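Local coordinates for glyoxalase family protein (Listeria monocytogenes, PDB 2P7O) that catalyses the manganese-dependent hydration of the antibiotic fosfomycin, opening its epoxide with water and so conferring resistance to the drug, at residues K87-E92 / Y110-H115; G104-F109 / L116-A121. All blocks are in the same frame, centred on the assembly; numbering follows the deposited sequence.

Contact 2 pairs the two strands of the hairpin that carries Glu118, a manganese ligand; contact 1 lies where the same hairpin turns over and meets the chain leaving helix 79-89. Their centres are about 13 Å apart, and because Tyr110 follows Phe109 and His115 precedes Leu116, the turn continues both strands directly. They touch through Glu92 O and Phe109 CB, 3.5 Å apart, and through Tyr110 CZ and Leu116 CD1 at 3.8 Å. Glu118 of contact 2 binds the metal directly, whereas in contact 1 the side chain of Tyr110 stays about 12 Å from it. Helix 79-89, the source of residues 87-89, also packs on Ile107, Phe109 and Leu119 of contact 2.

Contact 1: K87-E92 / Y110-H115; sequences KALGVE and YDFDNH
The backbones of Glu92 and Tyr110 are joined by a hydrogen bond from Tyr110 N to Glu92 O, 3.0 Å long and nearly straight at 165°. A water extends the link, accepting from Glu92 N and donating to Asp111 O. Beside it, Val91 sets CB 3.3 Å from Tyr110 O, an oxygen buried here with no hydrogen-bond partner in the model. Val91 CG1 lies over one face of the Phe112 ring in a CH-pi contact, 4.1 Å from the centroid, while Leu89 CD2 approaches Phe112 CZ to 3.8 Å. Gly90, just past helix 79-89, has positive phi (94°), which suits glycine because it lacks a CB to crowd the preceding carbonyl O. The chain then enters short strand 93-94, which pairs antiparallel with 106-110. The extended Glu92 side chain runs beside the Tyr110 ring, with CG 3.4 Å from CD1; its carboxylate is salt-bridged to Arg65, which also makes a cation-pi contact with Tyr110. Within the hairpin turn, Asp111 OD2 accepts from Asp113 N, an Asx turn, and from His115 N on the opposite face of the carboxylate. Asp111 OD1 receives His115 ND1 at 2.7 Å through its syn lone pair.

Contact 2: G104-F109 / L116-A121; sequences GRSIYF and LFELHA. With MN (manganese (II) ion), chain C.
The beta hairpin of strands 106-110 and 116-120 brings Glu118 to the manganese ion. The axes of strand segments 106-109 and 116-120 run antiparallel (165°) and approach to 4.6 Å. Ile107 with Leu119 and Phe109 with Phe117 are hydrogen-bonded pairs, each closed by two backbone bonds; Ser106 with His120 and Tyr108 with Glu118 are non-hydrogen-bonded pairs. Beyond them Ala121 N donates to Arg105 O.

The face bearing Ser106, Tyr108, Glu118 and His120 is polar. Glu118 is extended, CG anti to the backbone N, which carries its carboxylate along the Tyr108 ring; the two planes are stacked 27° apart, and CG sits 3.9 Å from the ring centroid. A carboxylate can divide its work: OE1 binds manganese at 2.1 Å, while OE2 accepts from Ser106 OG at 2.7 Å through its anti lone pair, from a metal-bound water, and weakly from His120 ND1, whose ring is also held by NE2 bonding to Thr123 O. These bonds restrict rotation of the carboxylate, and the small serine fits beside it. Tyr108 OH is hydrogen-bonded to Glu126, another metal ligand.

The face bearing Ile107, Phe109, Phe117 and Leu119 is apolar. Phe117 CB covers one face of the Phe109 ring, 4.1 Å from its centroid, and Leu119 CG comes to the ring edge, 3.7 Å from CE2. Phe109 CG lies between its backbone N and carbonyl carbon (chi1 58°), bringing the ring across toward strand 116-120. Helices 79-89 and 15-26 pack on this side.

His69 and Glu126, from beyond strand 116-120, with His7 of the second subunit, complete the protein ligands. Histidine and glutamate ligands on sheet strands, one from the partner subunit, are characteristic of fosfomycin resistance proteins within the glyoxalase (vicinal oxygen chelate) superfamily.

Contact 1: K87-E92 / Y110-H115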
ATOM      1  N   LYS A  87      -0.864  19.960  -8.581  1.00 23.36           N
ATOM      2  CA  LYS A  87      -1.595  20.496  -9.746  1.00 28.02           C
ATOM      3  C   LYS A  87      -0.636  20.750 -10.910  1.00 31.21           C
ATOM      4  O   LYS A  87      -0.857  20.424 -12.060  1.00 31.27           O
ATOM      5  CB  LYS A  87      -2.299  21.811  -9.390  1.00 30.57           C
ATOM      6  CG  LYS A  87      -3.260  21.806  -8.235  1.00 35.17           C
ATOM      7  CD  LYS A  87      -3.623  23.222  -7.766  1.00 35.26           C
ATOM      8  CE  LYS A  87      -5.124  23.380  -7.604  1.00 35.40           C
ATOM      9  NZ  LYS A  87      -5.571  24.133  -6.407  1.00 36.91           N
ATOM     10  N   ALA A  88       0.504  21.356 -10.606  1.00 28.79           N
ATOM     11  CA  ALA A  88       1.566  21.553 -11.584  1.00 30.58           C
ATOM     12  C   ALA A  88       1.913  20.296 -12.360  1.00 32.49           C
ATOM     13  O   ALA A  88       2.299  20.456 -13.533  1.00 32.18           O
ATOM     14  CB  ALA A  88       2.853  22.047 -10.891  1.00 32.14           C
ATOM     15  N   LEU A  89       1.746  19.135 -11.749  1.00 32.83           N
ATOM     16  CA  LEU A  89       2.071  17.916 -12.491  1.00 30.51           C
ATOM     17  C   LEU A  89       0.879  17.557 -13.373  1.00 32.48           C
ATOM     18  O   LEU A  89       1.124  16.896 -14.382  1.00 37.32           O
ATOM     19  CB  LEU A  89       2.529  16.763 -11.620  1.00 32.27           C
ATOM     20  CG  LEU A  89       3.267  15.572 -12.215  1.00 35.15           C
ATOM     21  CD1 LEU A  89       4.746  15.846 -12.415  1.00 34.04           C
ATOM     22  CD2 LEU A  89       3.138  14.342 -11.330  1.00 48.13           C
ATOM     23  N   GLY A  90      -0.318  18.060 -13.045  1.00 26.76           N
ATOM     24  CA  GLY A  90      -1.432  17.825 -13.971  1.00 31.80           C
ATOM     25  C   GLY A  90      -2.252  16.599 -13.589  1.00 32.19           C
ATOM     26  O   GLY A  90      -3.332  16.390 -14.205  1.00 27.32           O
ATOM     27  N   VAL A  91      -1.815  15.812 -12.602  1.00 30.94           N
ATOM     28  CA  VAL A  91      -2.582  14.632 -12.198  1.00 27.06           C
ATOM     29  C   VAL A  91      -3.977  14.919 -11.661  1.00 28.94           C
ATOM     30  O   VAL A  91      -4.301  16.042 -11.298  1.00 31.11           O
ATOM     31  CB  VAL A  91      -1.818  13.745 -11.189  1.00 24.89           C
ATOM     32  CG1 VAL A  91      -0.556  13.241 -11.876  1.00 23.15           C
ATOM     33  CG2 VAL A  91      -1.507  14.553  -9.930  1.00 20.04           C
ATOM     34  N   GLU A  92      -4.829  13.870 -11.713  1.00 28.08           N
ATOM     35  CA  GLU A  92      -6.216  14.114 -11.282  1.00 24.50           C
ATOM     36  C   GLU A  92      -6.148  14.292  -9.765  1.00 24.13           C
ATOM     37  O   GLU A  92      -5.483  13.531  -9.057  1.00 22.14           O
ATOM     38  CB  GLU A  92      -7.024  12.876 -11.653  1.00 30.16           C
ATOM     39  CG  GLU A  92      -8.333  12.770 -10.913  1.00 30.98           C
ATOM     40  CD  GLU A  92      -9.299  11.760 -11.475  1.00 36.87           C
ATOM     41  OE1 GLU A  92      -9.250  11.532 -12.709  1.00 49.00           O
ATOM     42  OE2 GLU A  92     -10.152  11.293 -10.690  1.00 39.78           O
ATOM     43  N   TYR A 110      -4.360  11.104  -7.733  1.00 22.60           N
ATOM     44  CA  TYR A 110      -3.976   9.825  -8.339  1.00 20.40           C
ATOM     45  C   TYR A 110      -2.615   9.959  -8.997  1.00 21.74           C
ATOM     46  O   TYR A 110      -2.198  11.100  -9.180  1.00 22.40           O
ATOM     47  CB  TYR A 110      -4.949   9.452  -9.506  1.00 22.23           C
ATOM     48  CG  TYR A 110      -6.346   9.275  -8.970  1.00 23.63           C
ATOM     49  CD1 TYR A 110      -7.126  10.425  -8.755  1.00 24.64           C
ATOM     50  CD2 TYR A 110      -6.835   8.022  -8.611  1.00 23.56           C
ATOM     51  CE1 TYR A 110      -8.406  10.289  -8.246  1.00 28.21           C
ATOM     52  CE2 TYR A 110      -8.134   7.915  -8.078  1.00 25.17           C
ATOM     53  CZ  TYR A 110      -8.877   9.042  -7.892  1.00 25.03           C
ATOM     54  OH  TYR A 110     -10.157   8.945  -7.400  1.00 27.74           O
ATOM     55  N   ASP A 111      -1.986   8.824  -9.327  1.00 20.24           N
ATOM     56  CA  ASP A 111      -0.756   8.946 -10.133  1.00 20.94           C
ATOM     57  C   ASP A 111      -1.138   8.869 -11.610  1.00 23.10           C
ATOM     58  O   ASP A 111      -2.241   9.311 -11.960  1.00 25.11           O
ATOM     59  CB  ASP A 111       0.318   7.923  -9.788  1.00 23.21           C
ATOM     60  CG  ASP A 111      -0.153   6.476  -9.890  1.00 22.08           C
ATOM     61  OD1 ASP A 111       0.708   5.568  -9.652  1.00 22.32           O
ATOM     62  OD2 ASP A 111      -1.317   6.257 -10.236  1.00 17.14           O
ATOM     63  N   PHE A 112      -0.276   8.284 -12.420  1.00 20.88           N
ATOM     64  CA  PHE A 112      -0.620   8.155 -13.847  1.00 23.39           C
ATOM     65  C   PHE A 112      -1.185   6.769 -14.130  1.00 23.17           C
ATOM     66  O   PHE A 112      -1.404   6.453 -15.299  1.00 30.59           O
ATOM     67  CB  PHE A 112       0.655   8.360 -14.678  1.00 21.26           C
ATOM     68  CG  PHE A 112       1.245   9.763 -14.573  1.00 21.12           C
ATOM     69  CD1 PHE A 112       2.471  10.042 -13.990  1.00 24.25           C
ATOM     70  CD2 PHE A 112       0.541  10.843 -15.093  1.00 20.49           C
ATOM     71  CE1 PHE A 112       2.962  11.330 -13.922  1.00 24.26           C
ATOM     72  CE2 PHE A 112       1.027  12.139 -15.016  1.00 22.27           C
ATOM     73  CZ  PHE A 112       2.265  12.396 -14.458  1.00 22.74           C
ATOM     74  N   ASP A 113      -1.431   5.968 -13.086  1.00 23.20           N
ATOM     75  CA  ASP A 113      -1.841   4.568 -13.319  1.00 19.31           C
ATOM     76  C   ASP A 113      -2.995   4.189 -12.389  1.00 21.14           C
ATOM     77  O   ASP A 113      -3.061   3.015 -11.937  1.00 22.27           O
ATOM     78  CB  ASP A 113      -0.621   3.661 -13.020  1.00 17.86           C
ATOM     79  CG  ASP A 113       0.456   3.922 -14.071  1.00 18.12           C
ATOM     80  OD1 ASP A 113       0.374   3.352 -15.187  1.00 22.79           O
ATOM     81  OD2 ASP A 113       1.379   4.740 -13.830  1.00 22.58           O
ATOM     82  N   ASN A 114      -3.903   5.146 -12.119  1.00 21.78           N
ATOM     83  CA  ASN A 114      -5.063   4.813 -11.291  1.00 21.31           C
ATOM     84  C   ASN A 114      -4.759   4.293  -9.903  1.00 18.75           C
ATOM     85  O   ASN A 114      -5.644   3.691  -9.283  1.00 22.01           O
ATOM     86  CB  ASN A 114      -6.059   3.867 -11.967  1.00 25.46           C
ATOM     87  CG  ASN A 114      -6.815   4.557 -13.098  1.00 26.50           C
ATOM     88  OD1 ASN A 114      -7.525   3.866 -13.845  1.00 37.82           O
ATOM     89  ND2 ASN A 114      -6.639   5.849 -13.279  1.00 31.66           N
ATOM     90  N   HIS A 115      -3.642   4.652  -9.297  1.00 20.63           N
ATOM     91  CA  HIS A 115      -3.434   4.457  -7.860  1.00 18.26           C
ATOM     92  C   HIS A 115      -3.824   5.743  -7.104  1.00 18.76           C
ATOM     93  O   HIS A 115      -3.271   6.837  -7.362  1.00 20.24           O
ATOM     94  CB  HIS A 115      -1.920   4.273  -7.624  1.00 18.53           C
ATOM     95  CG  HIS A 115      -1.291   3.078  -8.251  1.00 18.75           C
ATOM     96  ND1 HIS A 115      -0.381   3.105  -9.292  1.00 19.52           N
ATOM     97  CD2 HIS A 115      -1.373   1.764  -7.883  1.00 20.37           C
ATOM     98  CE1 HIS A 115      -0.027   1.849  -9.597  1.00 20.09           C
ATOM     99  NE2 HIS A 115      -0.607   1.020  -8.739  1.00 21.43           N
TER
HETATM  100  O   HOH W   1      -3.846  11.240 -12.811  1.00 24.38           O

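Contact 2: G104-F109 / L116-A121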
ATOM      1  N   GLY A 104      -8.253  18.520  10.357  1.00 27.17           N
ATOM      2  CA  GLY A 104      -6.995  18.440   9.638  1.00 21.86           C
ATOM      3  C   GLY A 104      -7.327  18.203   8.170  1.00 20.01           C
ATOM      4  O   GLY A 104      -8.410  17.766   7.772  1.00 22.99           O
ATOM      5  N   ARG A 105      -6.359  18.574   7.359  1.00 21.04           N
ATOM      6  CA  ARG A 105      -6.469  18.533   5.901  1.00 20.85           C
ATOM      7  C   ARG A 105      -5.701  17.360   5.312  1.00 19.16           C
ATOM      8  O   ARG A 105      -4.662  16.930   5.796  1.00 21.76           O
ATOM      9  CB  ARG A 105      -5.845  19.851   5.376  1.00 21.70           C
ATOM     10  CG  ARG A 105      -6.509  21.076   6.048  1.00 23.31           C
ATOM     11  CD  ARG A 105      -5.745  22.328   5.599  1.00 20.83           C
ATOM     12  NE  ARG A 105      -6.046  22.589   4.170  1.00 19.02           N
ATOM     13  CZ  ARG A 105      -5.462  23.531   3.460  1.00 21.90           C
ATOM     14  NH1 ARG A 105      -4.468  24.241   4.004  1.00 23.68           N
ATOM     15  NH2 ARG A 105      -5.831  23.690   2.177  1.00 26.96           N
ATOM     16  N   SER A 106      -6.334  16.789   4.295  1.00 23.22           N
ATOM     17  CA  SER A 106      -5.746  15.813   3.396  1.00 19.95           C
ATOM     18  C   SER A 106      -5.926  16.286   1.948  1.00 17.33           C
ATOM     19  O   SER A 106      -6.931  16.923   1.575  1.00 21.06           O
ATOM     20  CB  SER A 106      -6.402  14.437   3.638  1.00 20.55           C
ATOM     21  OG  SER A 106      -5.903  13.892   4.851  1.00 18.87           O
ATOM     22  N   ILE A 107      -4.928  15.858   1.174  1.00 18.68           N
ATOM     23  CA  ILE A 107      -4.979  15.925  -0.271  1.00 20.74           C
ATOM     24  C   ILE A 107      -5.010  14.520  -0.888  1.00 17.31           C
ATOM     25  O   ILE A 107      -4.167  13.655  -0.641  1.00 23.43           O
ATOM     26  CB  ILE A 107      -3.724  16.625  -0.808  1.00 21.94           C
ATOM     27  CG1 ILE A 107      -3.296  17.830   0.040  1.00 23.53           C
ATOM     28  CG2 ILE A 107      -3.912  16.971  -2.260  1.00 22.99           C
ATOM     29  CD1 ILE A 107      -1.878  18.302  -0.341  1.00 22.08           C
ATOM     30  N   TYR A 108      -6.042  14.287  -1.686  1.00 18.79           N
ATOM     31  CA  TYR A 108      -6.208  13.000  -2.343  1.00 19.46           C
ATOM     32  C   TYR A 108      -6.044  13.201  -3.837  1.00 18.41           C
ATOM     33  O   TYR A 108      -6.671  14.123  -4.384  1.00 21.66           O
ATOM     34  CB  TYR A 108      -7.647  12.542  -2.080  1.00 20.23           C
ATOM     35  CG  TYR A 108      -7.889  11.940  -0.722  1.00 18.92           C
ATOM     36  CD1 TYR A 108      -8.391  12.707   0.310  1.00 21.67           C
ATOM     37  CD2 TYR A 108      -7.653  10.592  -0.488  1.00 17.08           C
ATOM     38  CE1 TYR A 108      -8.630  12.173   1.562  1.00 27.24           C
ATOM     39  CE2 TYR A 108      -7.922  10.045   0.768  1.00 19.04           C
ATOM     40  CZ  TYR A 108      -8.426  10.841   1.785  1.00 22.55           C
ATOM     41  OH  TYR A 108      -8.675  10.278   3.038  1.00 28.91           O
ATOM     42  N   PHE A 109      -5.199  12.379  -4.443  1.00 19.66           N
ATOM     43  CA  PHE A 109      -4.834  12.575  -5.838  1.00 21.81           C
ATOM     44  C   PHE A 109      -4.334  11.260  -6.422  1.00 21.48           C
ATOM     45  O   PHE A 109      -4.000  10.290  -5.714  1.00 21.67           O
ATOM     46  CB  PHE A 109      -3.761  13.679  -5.983  1.00 19.64           C
ATOM     47  CG  PHE A 109      -2.493  13.376  -5.185  1.00 18.02           C
ATOM     48  CD1 PHE A 109      -1.308  12.954  -5.762  1.00 16.27           C
ATOM     49  CD2 PHE A 109      -2.518  13.552  -3.822  1.00 17.17           C
ATOM     50  CE1 PHE A 109      -0.176  12.689  -5.007  1.00 17.91           C
ATOM     51  CE2 PHE A 109      -1.405  13.338  -3.025  1.00 17.69           C
ATOM     52  CZ  PHE A 109      -0.232  12.940  -3.622  1.00 19.91           C
ATOM     53  N   LEU A 116      -4.634   5.628  -6.056  1.00 17.99           N
ATOM     54  CA  LEU A 116      -4.962   6.731  -5.151  1.00 16.89           C
ATOM     55  C   LEU A 116      -3.905   6.914  -4.058  1.00 17.35           C
ATOM     56  O   LEU A 116      -3.440   5.972  -3.413  1.00 15.99           O
ATOM     57  CB  LEU A 116      -6.321   6.426  -4.543  1.00 17.95           C
ATOM     58  CG  LEU A 116      -6.888   7.578  -3.690  1.00 18.53           C
ATOM     59  CD1 LEU A 116      -7.081   8.848  -4.519  1.00 16.98           C
ATOM     60  CD2 LEU A 116      -8.220   7.091  -3.157  1.00 19.02           C
ATOM     61  N   PHE A 117      -3.518   8.187  -3.900  1.00 16.72           N
ATOM     62  CA  PHE A 117      -2.551   8.542  -2.862  1.00 17.06           C
ATOM     63  C   PHE A 117      -3.163   9.674  -2.044  1.00 16.20           C
ATOM     64  O   PHE A 117      -4.090  10.378  -2.471  1.00 18.51           O
ATOM     65  CB  PHE A 117      -1.289   9.149  -3.499  1.00 17.42           C
ATOM     66  CG  PHE A 117      -0.354   8.079  -4.058  1.00 15.83           C
ATOM     67  CD1 PHE A 117      -0.344   7.771  -5.416  1.00 17.02           C
ATOM     68  CD2 PHE A 117       0.503   7.378  -3.229  1.00 17.57           C
ATOM     69  CE1 PHE A 117       0.499   6.791  -5.951  1.00 16.19           C
ATOM     70  CE2 PHE A 117       1.361   6.395  -3.718  1.00 16.65           C
ATOM     71  CZ  PHE A 117       1.375   6.123  -5.095  1.00 17.19           C
ATOM     72  N   GLU A 118      -2.654   9.828  -0.842  1.00 17.13           N
ATOM     73  CA  GLU A 118      -3.115  10.866   0.062  1.00 16.48           C
ATOM     74  C   GLU A 118      -1.881  11.459   0.748  1.00 17.28           C
ATOM     75  O   GLU A 118      -0.990  10.751   1.192  1.00 16.92           O
ATOM     76  CB  GLU A 118      -4.109  10.277   1.061  1.00 17.42           C
ATOM     77  CG  GLU A 118      -4.591  11.208   2.169  1.00 18.85           C
ATOM     78  CD  GLU A 118      -5.479  10.568   3.217  1.00 17.82           C
ATOM     79  OE1 GLU A 118      -5.624   9.310   3.186  1.00 15.21           O
ATOM     80  OE2 GLU A 118      -6.020  11.322   4.071  1.00 17.51           O
ATOM     81  N   LEU A 119      -1.872  12.790   0.845  1.00 17.34           N
ATOM     82  CA  LEU A 119      -1.017  13.492   1.801  1.00 17.48           C
ATOM     83  C   LEU A 119      -1.869  13.984   2.977  1.00 16.14           C
ATOM     84  O   LEU A 119      -2.874  14.684   2.794  1.00 19.91           O
ATOM     85  CB  LEU A 119      -0.390  14.668   1.022  1.00 17.74           C
ATOM     86  CG  LEU A 119       0.635  14.167  -0.015  1.00 17.49           C
ATOM     87  CD1 LEU A 119       1.171  15.388  -0.760  1.00 20.06           C
ATOM     88  CD2 LEU A 119       1.778  13.365   0.574  1.00 18.64           C
ATOM     89  N   HIS A 120      -1.552  13.473   4.150  1.00 17.92           N
ATOM     90  CA  HIS A 120      -2.451  13.617   5.288  1.00 18.83           C
ATOM     91  C   HIS A 120      -1.736  14.496   6.306  1.00 17.66           C
ATOM     92  O   HIS A 120      -0.662  14.093   6.766  1.00 17.84           O
ATOM     93  CB  HIS A 120      -2.742  12.200   5.814  1.00 21.45           C
ATOM     94  CG  HIS A 120      -3.565  12.152   7.078  1.00 20.02           C
ATOM     95  ND1 HIS A 120      -4.819  11.559   7.142  1.00 20.97           N
ATOM     96  CD2 HIS A 120      -3.265  12.473   8.369  1.00 20.06           C
ATOM     97  CE1 HIS A 120      -5.274  11.641   8.376  1.00 20.68           C
ATOM     98  NE2 HIS A 120      -4.354  12.227   9.140  1.00 20.75           N
ATOM     99  N   ALA A 121      -2.299  15.633   6.663  1.00 17.86           N
ATOM    100  CA  ALA A 121      -1.798  16.353   7.851  1.00 21.36           C
ATOM    101  C   ALA A 121      -2.778  16.179   9.012  1.00 19.95           C
ATOM    102  O   ALA A 121      -3.981  15.929   8.843  1.00 21.01           O
ATOM    103  CB  ALA A 121      -1.728  17.843   7.539  1.00 20.31           C
TER
HETATM  104 MN    MN C6000      -6.816   7.863   4.242  1.00 18.49          MN
HETATM  105  O   HOH W   2      -7.445   9.610   5.408  1.00 15.82           O